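Local atomic coordinates of lipase-esterase related protein (Clostridium acetobutylicum, PDB entry 3E0X), a protein that is of unknown biological role but is probably a hydrolase of the alpha/beta hydrolase fold, with ortho-xylene bound in its pocket. Residues E34-L39 / C44-L49; S61-Y66 / L172-L177; V191-A196 / E208-E213. One frame throughout, in Å; residues are numbered along the deposited sequence.

In the fold
The three contacts follow one another along the chain without overlapping and are spread through one alpha/beta hydrolase domain, their centres 20 to 22 Å apart. Interactions 1 and 3 reach the same mixed sheet through strands 43-47 and 191-196, which are separated by strands 18-22, 86-91 and 109-115. Interactions 1 and 2 lie on opposite sides of the chain's centre yet touch by packing, Leu49 CB lying 3.8 Å from Tyr66 CE1, whereas the nearest atoms of interactions 2 and 3 are about 12 Å apart. Interaction 2 joins helix 63-76, which follows strand 43-47 and packs on the sheet, to helix 165-177, one of the helices inserted between strands 109-115 and 191-196.

Interaction 1 (E34-L39 / C44-L49); sequences ELEKYL and CILLDL
Glu36 and Leu46 meet with their side chains obliquely crossed, while the sulfur of Cys44 packs against Leu39. Both pairs link the segment 34-39 to strand 43-47 of the alpha/beta hydrolase sheet, a strand that pairs antiparallel with 7-11 on one edge and parallel with 18-22 on the other. The CG of Glu36 sits between its backbone N and carbonyl carbon (chi1 72°), and the chain carries the carboxylate up to the isobutyl end of Leu46, where OE1 comes 3.7 Å from CD2 and 4.2 Å from CD1. A carboxylate oxygen thus packs against leucine methyls, a van der Waals contact that gives the acid no polar partner across the segments. Leu46 also touches Phe32 and Phe21 of strand 18-22. Leu39 touches Phe21 as well, extending the apolar patch. At the start of the strand, Cys44 turns SG away from its own carbonyl carbon (chi1 -63°), toward the turn that carries Leu39. The sulfur meets both the backbone and the side chain of that one residue, in a close contact that is not counted as a hydrogen bond. Within 34-39, Lys37 NZ forms a salt bridge with Glu34 OE2 at 3.0 Å, entering on the syn side and 24° out of the carboxylate plane. The same oxygen is also hydrogen-bonded to the Tyr157 hydroxyl. Across the contact, Cys44 SG lies 3.3 Å from Leu39 O and 4.2 Å from Leu39 CB.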
# COMPACT_ATOMS: atom_id res chain seq x y z
N GLU A 34 -2.22 13.34 -2.02
CA GLU A 34 -3.58 13.83 -1.79
C GLU A 34 -4.17 13.29 -0.51
O GLU A 34 -4.79 14.03 0.24
CB GLU A 34 -4.50 13.49 -2.96
CG GLU A 34 -4.18 14.25 -4.21
CD GLU A 34 -4.13 15.78 -4.02
OE1 GLU A 34 -5.15 16.38 -3.66
OE2 GLU A 34 -3.05 16.36 -4.26
N LEU A 35 -3.95 12.00 -0.23
CA LEU A 35 -4.56 11.37 0.92
C LEU A 35 -4.08 12.01 2.21
O LEU A 35 -4.85 12.23 3.14
CB LEU A 35 -4.26 9.87 0.90
CG LEU A 35 -4.96 9.05 1.97
CD1 LEU A 35 -6.46 9.13 1.78
CD2 LEU A 35 -4.49 7.62 1.96
N GLU A 36 -2.79 12.36 2.24
CA GLU A 36 -2.25 12.97 3.46
C GLU A 36 -2.92 14.33 3.78
O GLU A 36 -2.97 14.74 4.94
CB GLU A 36 -0.72 13.09 3.39
CG GLU A 36 -0.21 14.12 2.44
CD GLU A 36 1.29 14.09 2.35
OE1 GLU A 36 1.85 13.07 1.89
OE2 GLU A 36 1.93 15.08 2.75
N LYS A 37 -3.49 14.99 2.77
CA LYS A 37 -4.15 16.28 3.03
C LYS A 37 -5.38 16.19 3.95
O LYS A 37 -5.79 17.20 4.55
CB LYS A 37 -4.53 16.97 1.71
CG LYS A 37 -3.35 17.27 0.80
CD LYS A 37 -3.87 17.86 -0.51
CE LYS A 37 -2.74 18.34 -1.39
NZ LYS A 37 -3.28 18.86 -2.66
N TYR A 38 -5.97 15.00 4.07
CA TYR A 38 -7.23 14.80 4.81
C TYR A 38 -7.00 14.08 6.13
O TYR A 38 -7.94 13.78 6.87
CB TYR A 38 -8.26 14.05 3.92
CG TYR A 38 -8.49 14.78 2.62
CD1 TYR A 38 -9.36 15.88 2.57
CD2 TYR A 38 -7.79 14.44 1.46
CE1 TYR A 38 -9.54 16.60 1.37
CE2 TYR A 38 -7.97 15.16 0.26
CZ TYR A 38 -8.85 16.24 0.24
OH TYR A 38 -9.07 16.97 -0.92
N LEU A 39 -5.72 13.84 6.44
CA LEU A 39 -5.35 13.09 7.65
C LEU A 39 -4.41 13.89 8.56
O LEU A 39 -3.61 13.32 9.33
CB LEU A 39 -4.72 11.76 7.24
CG LEU A 39 -5.71 10.82 6.54
CD1 LEU A 39 -5.03 9.62 5.89
CD2 LEU A 39 -6.80 10.37 7.54
N CYS A 44 1.52 11.41 10.90
CA CYS A 44 1.65 10.69 9.63
C CYS A 44 3.11 10.45 9.26
O CYS A 44 3.91 11.40 9.16
CB CYS A 44 0.97 11.47 8.49
SG CYS A 44 -0.82 11.69 8.68
N ILE A 45 3.43 9.19 9.01
CA ILE A 45 4.78 8.78 8.64
C ILE A 45 4.64 8.07 7.30
O ILE A 45 3.93 7.08 7.20
CB ILE A 45 5.41 7.84 9.71
CG1 ILE A 45 5.45 8.53 11.09
CG2 ILE A 45 6.81 7.45 9.31
CD1 ILE A 45 5.73 7.56 12.29
N LEU A 46 5.30 8.59 6.27
CA LEU A 46 5.18 8.01 4.93
C LEU A 46 6.53 7.45 4.55
O LEU A 46 7.49 8.19 4.49
CB LEU A 46 4.68 9.05 3.91
CG LEU A 46 3.31 9.58 4.40
CD1 LEU A 46 3.48 10.92 5.08
CD2 LEU A 46 2.25 9.62 3.30
N LEU A 47 6.60 6.14 4.32
CA LEU A 47 7.83 5.39 4.09
C LEU A 47 8.18 5.28 2.60
O LEU A 47 7.26 5.05 1.81
CB LEU A 47 7.58 3.97 4.62
CG LEU A 47 8.68 3.12 5.21
CD1 LEU A 47 9.51 3.94 6.18
CD2 LEU A 47 8.10 1.87 5.89
N ASP A 48 9.45 5.36 2.23
CA ASP A 48 9.87 4.86 0.91
C ASP A 48 10.43 3.46 1.10
O ASP A 48 11.38 3.23 1.89
CB ASP A 48 10.95 5.77 0.29
CG ASP A 48 10.38 6.98 -0.46
OD1 ASP A 48 9.25 6.92 -0.99
OD2 ASP A 48 11.12 7.99 -0.56
N LEU A 49 9.85 2.49 0.40
CA LEU A 49 10.40 1.13 0.46
C LEU A 49 11.78 1.09 -0.18
O LEU A 49 12.10 1.91 -1.03
CB LEU A 49 9.47 0.13 -0.25
CG LEU A 49 8.06 -0.04 0.35
CD1 LEU A 49 7.16 -0.86 -0.59
CD2 LEU A 49 8.20 -0.68 1.74

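Interaction 2 (S61-Y66 / L172-L177); sequences STVYGY and LIACKL
Ala174 CB presses against the backbone just ahead of helix 63-76, 3.3 Å from Ser61 O and 4.0 Å from Thr62 CA. The small methyl lets the two backbones come together here, with Thr62 CA and Ala174 CA 4.6 Å apart. Beside it Val63 adds a methyl of its own: CG2 reaches 3.9 Å from Ala174 O and lies a little farther from Ala174 CB. With CG1 opposite the backbone N (chi1 171°), CG2 falls beside that N, on the side from which the alanine carbonyl approaches. No direct hydrogen bond crosses the contact. A water makes the polar link instead, accepting from Val63 N at 2.7 Å and donating to Ala174 O at 2.8 Å. It thereby serves an N-H of the first helical turn and a carbonyl near the end of helix 165-177. In the alpha/beta hydrolase fold, helix 63-76 packs on the central sheet, while helix 165-177 belongs to the run of helices between strands 109-115 and 191-196, the place where members of this fold often carry a cap over the active site. Thr62, whose CA touches the alanine, is also the N-cap of helix 63-76. Its OG1 accepts from Gly65 N at 3.1 Å with an N-H...O angle of 153°, a capping bond at the helix start, where Val63 N is the donor to the water. Tyr66 reaches across to the preceding turn of the other helix, its OH hydrogen-bonded to Asp171 OD1. Val63 and Tyr66 both pack on Ile97 of helix 93-102, and Tyr66 shares Met93 with Cys175. That cysteine also touches Ser25, a residue of the ortho-xylene pocket.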
# COMPACT_ATOMS: atom_id res chain seq x y z
N SER A 61 12.89 -8.53 -4.06
CA SER A 61 12.17 -9.19 -5.14
C SER A 61 10.90 -9.87 -4.68
O SER A 61 10.11 -10.36 -5.50
CB SER A 61 13.03 -10.26 -5.81
OG SER A 61 14.13 -9.65 -6.47
N THR A 62 10.68 -9.89 -3.36
CA THR A 62 9.51 -10.58 -2.80
C THR A 62 8.78 -9.69 -1.82
O THR A 62 9.39 -8.81 -1.17
CB THR A 62 9.88 -11.91 -2.09
OG1 THR A 62 10.56 -11.65 -0.86
CG2 THR A 62 10.78 -12.76 -2.99
N VAL A 63 7.47 -9.94 -1.65
CA VAL A 63 6.76 -9.17 -0.64
C VAL A 63 7.33 -9.46 0.76
O VAL A 63 7.37 -8.58 1.61
CB VAL A 63 5.25 -9.42 -0.73
CG1 VAL A 63 4.51 -8.80 0.44
CG2 VAL A 63 4.72 -8.79 -2.04
N TYR A 64 7.78 -10.69 0.99
CA TYR A 64 8.45 -11.03 2.25
C TYR A 64 9.64 -10.14 2.57
O TYR A 64 9.85 -9.76 3.72
CB TYR A 64 8.88 -12.49 2.25
CG TYR A 64 7.67 -13.40 2.17
CD1 TYR A 64 6.84 -13.58 3.28
CD2 TYR A 64 7.35 -14.07 0.99
CE1 TYR A 64 5.74 -14.39 3.24
CE2 TYR A 64 6.22 -14.91 0.92
CZ TYR A 64 5.41 -15.05 2.04
OH TYR A 64 4.30 -15.87 2.00
N GLY A 65 10.44 -9.80 1.57
CA GLY A 65 11.55 -8.87 1.77
C GLY A 65 11.06 -7.52 2.26
O GLY A 65 11.62 -6.98 3.24
N TYR A 66 10.04 -6.97 1.58
CA TYR A 66 9.45 -5.70 2.00
C TYR A 66 8.86 -5.78 3.40
O TYR A 66 9.04 -4.85 4.21
CB TYR A 66 8.40 -5.22 0.99
CG TYR A 66 8.95 -4.81 -0.35
CD1 TYR A 66 9.76 -3.67 -0.48
CD2 TYR A 66 8.62 -5.52 -1.49
CE1 TYR A 66 10.24 -3.27 -1.72
CE2 TYR A 66 9.10 -5.12 -2.76
CZ TYR A 66 9.91 -4.00 -2.86
OH TYR A 66 10.37 -3.61 -4.10
N LEU A 172 5.75 -5.96 -9.72
CA LEU A 172 4.62 -6.75 -10.23
C LEU A 172 4.90 -8.25 -10.17
O LEU A 172 4.00 -9.04 -9.90
CB LEU A 172 4.24 -6.33 -11.66
CG LEU A 172 3.57 -4.96 -11.76
CD1 LEU A 172 3.48 -4.49 -13.21
CD2 LEU A 172 2.20 -4.93 -11.08
N ILE A 173 6.16 -8.63 -10.38
CA ILE A 173 6.56 -10.03 -10.20
C ILE A 173 6.39 -10.42 -8.72
O ILE A 173 5.85 -11.50 -8.42
CB ILE A 173 8.01 -10.30 -10.72
CG1 ILE A 173 8.02 -10.15 -12.26
CG2 ILE A 173 8.51 -11.65 -10.25
CD1 ILE A 173 9.41 -10.14 -12.92
N ALA A 174 6.82 -9.54 -7.80
CA ALA A 174 6.64 -9.82 -6.36
C ALA A 174 5.15 -10.02 -6.06
O ALA A 174 4.76 -10.94 -5.30
CB ALA A 174 7.22 -8.68 -5.52
N CYS A 175 4.30 -9.20 -6.71
CA CYS A 175 2.86 -9.34 -6.48
C CYS A 175 2.30 -10.64 -7.03
O CYS A 175 1.45 -11.27 -6.39
CB CYS A 175 2.10 -8.17 -7.08
SG CYS A 175 2.32 -6.64 -6.13
N LYS A 176 2.78 -11.05 -8.20
CA LYS A 176 2.29 -12.30 -8.77
C LYS A 176 2.73 -13.51 -7.91
O LYS A 176 2.03 -14.53 -7.88
CB LYS A 176 2.74 -12.46 -10.22
CG LYS A 176 2.29 -13.77 -10.80
CD LYS A 176 2.33 -13.85 -12.31
CE LYS A 176 1.91 -15.27 -12.70
NZ LYS A 176 2.62 -15.81 -13.88
N LEU A 177 3.85 -13.39 -7.20
CA LEU A 177 4.36 -14.48 -6.38
C LEU A 177 3.68 -14.58 -5.01
O LEU A 177 3.57 -15.68 -4.50
CB LEU A 177 5.86 -14.33 -6.17
CG LEU A 177 6.75 -14.53 -7.40
CD1 LEU A 177 8.20 -14.15 -7.06
CD2 LEU A 177 6.66 -15.94 -7.97
O HOH W 1 6.36 -11.93 -3.18

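Interaction 3 (V191-A196 / E208-E213); sequences VKAIVA and EIIKKE
Strand 191-196 and helix 204-213 are the first two elements of a beta-alpha-beta crossover that ends in strand 217-222 at the edge of the sheet. Within 208-213, Ile210 is the residue that meets the strand, at Val191 and Ala193. The closest approach is branch to branch, Val191 CG1 to Ile210 CG2 at 3.6 Å, the two side chains crossing at about a right angle. Ile210 puts CG1 beside its backbone N (chi1 -66°), leaving CG2 on the far side from that N, and this branch meets both strand residues. It reaches Ala193 CB at 4.4 Å, a looser touch than the valine makes. Val191 and Ala193, alternate residues of the strand, turn their CB atoms toward the helix, whereas Lys192 between them points away, to the other face of the sheet, where its NZ forms a salt bridge with Glu240. Ile210 also packs on Ser114 of strand 109-115, so this one side chain reaches two neighbouring strands. The groups that touch across the two segments are all methyls of buried residues; with no hydrogen bond between the segments, the contact rests on dispersion and exclusion of water.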
# COMPACT_ATOMS: atom_id res chain seq x y z
N VAL A 191 -8.62 -5.28 10.65
CA VAL A 191 -8.15 -5.00 9.29
C VAL A 191 -9.30 -4.43 8.50
O VAL A 191 -10.41 -4.96 8.57
CB VAL A 191 -7.70 -6.32 8.60
CG1 VAL A 191 -7.37 -6.09 7.12
CG2 VAL A 191 -6.47 -6.90 9.29
N LYS A 192 -9.04 -3.34 7.77
CA LYS A 192 -10.07 -2.81 6.86
C LYS A 192 -9.53 -2.80 5.45
O LYS A 192 -8.40 -2.38 5.23
CB LYS A 192 -10.51 -1.38 7.22
CG LYS A 192 -11.55 -0.79 6.29
CD LYS A 192 -12.20 0.43 6.90
CE LYS A 192 -13.33 0.88 6.00
NZ LYS A 192 -14.06 2.05 6.59
N ALA A 193 -10.33 -3.28 4.49
CA ALA A 193 -9.96 -3.22 3.09
C ALA A 193 -10.81 -2.13 2.44
O ALA A 193 -12.02 -2.04 2.73
CB ALA A 193 -10.19 -4.55 2.42
N ILE A 194 -10.21 -1.31 1.56
CA ILE A 194 -10.90 -0.22 0.86
C ILE A 194 -10.51 -0.36 -0.61
O ILE A 194 -9.32 -0.46 -0.91
CB ILE A 194 -10.44 1.17 1.36
CG1 ILE A 194 -10.78 1.35 2.84
CG2 ILE A 194 -11.12 2.28 0.54
CD1 ILE A 194 -10.07 2.56 3.45
N VAL A 195 -11.49 -0.35 -1.52
CA VAL A 195 -11.19 -0.62 -2.93
C VAL A 195 -12.33 -0.09 -3.79
O VAL A 195 -13.44 0.08 -3.29
CB VAL A 195 -11.05 -2.16 -3.18
CG1 VAL A 195 -12.36 -2.89 -3.00
CG2 VAL A 195 -10.43 -2.48 -4.53
N ALA A 196 -12.03 0.18 -5.07
CA ALA A 196 -13.06 0.57 -6.04
C ALA A 196 -13.55 -0.67 -6.80
O ALA A 196 -12.74 -1.52 -7.25
CB ALA A 196 -12.48 1.58 -7.00
N GLU A 208 -12.50 -8.74 -0.88
CA GLU A 208 -13.54 -9.59 -0.27
C GLU A 208 -12.90 -10.79 0.47
O GLU A 208 -13.40 -11.23 1.50
CB GLU A 208 -14.56 -10.06 -1.32
CG GLU A 208 -15.45 -8.94 -1.83
CD GLU A 208 -16.69 -8.65 -0.97
OE1 GLU A 208 -16.76 -9.14 0.18
OE2 GLU A 208 -17.59 -7.91 -1.44
N ILE A 209 -11.82 -11.33 -0.08
CA ILE A 209 -11.12 -12.42 0.59
C ILE A 209 -10.53 -11.93 1.93
O ILE A 209 -10.61 -12.62 2.94
CB ILE A 209 -10.04 -13.06 -0.32
CG1 ILE A 209 -10.71 -13.89 -1.44
CG2 ILE A 209 -9.09 -13.90 0.48
CD1 ILE A 209 -9.77 -14.25 -2.52
N ILE A 210 -9.95 -10.73 1.94
CA ILE A 210 -9.42 -10.20 3.21
C ILE A 210 -10.55 -10.11 4.26
O ILE A 210 -10.38 -10.55 5.42
CB ILE A 210 -8.76 -8.81 3.00
CG1 ILE A 210 -7.52 -8.95 2.13
CG2 ILE A 210 -8.44 -8.13 4.38
CD1 ILE A 210 -7.01 -7.62 1.59
N LYS A 211 -11.69 -9.57 3.85
CA LYS A 211 -12.83 -9.44 4.77
C LYS A 211 -13.27 -10.81 5.25
O LYS A 211 -13.55 -11.00 6.44
CB LYS A 211 -13.99 -8.71 4.09
CG LYS A 211 -15.29 -8.70 4.90
CD LYS A 211 -15.33 -7.53 5.85
CE LYS A 211 -16.58 -7.57 6.72
NZ LYS A 211 -16.41 -8.58 7.81
N LYS A 212 -13.32 -11.79 4.35
CA LYS A 212 -13.79 -13.13 4.72
C LYS A 212 -12.87 -13.80 5.73
O LYS A 212 -13.34 -14.48 6.66
CB LYS A 212 -13.89 -14.01 3.47
CG LYS A 212 -14.38 -15.41 3.76
CD LYS A 212 -14.51 -16.24 2.49
CE LYS A 212 -13.15 -16.45 1.82
NZ LYS A 212 -13.22 -17.49 0.73
N GLU A 213 -11.55 -13.69 5.51
CA GLU A 213 -10.58 -14.48 6.25
C GLU A 213 -10.14 -13.88 7.57
O GLU A 213 -9.87 -14.62 8.50
CB GLU A 213 -9.34 -14.72 5.40
CG GLU A 213 -9.58 -15.68 4.25
CD GLU A 213 -10.01 -17.06 4.73
OE1 GLU A 213 -9.31 -17.68 5.58
OE2 GLU A 213 -11.07 -17.48 4.28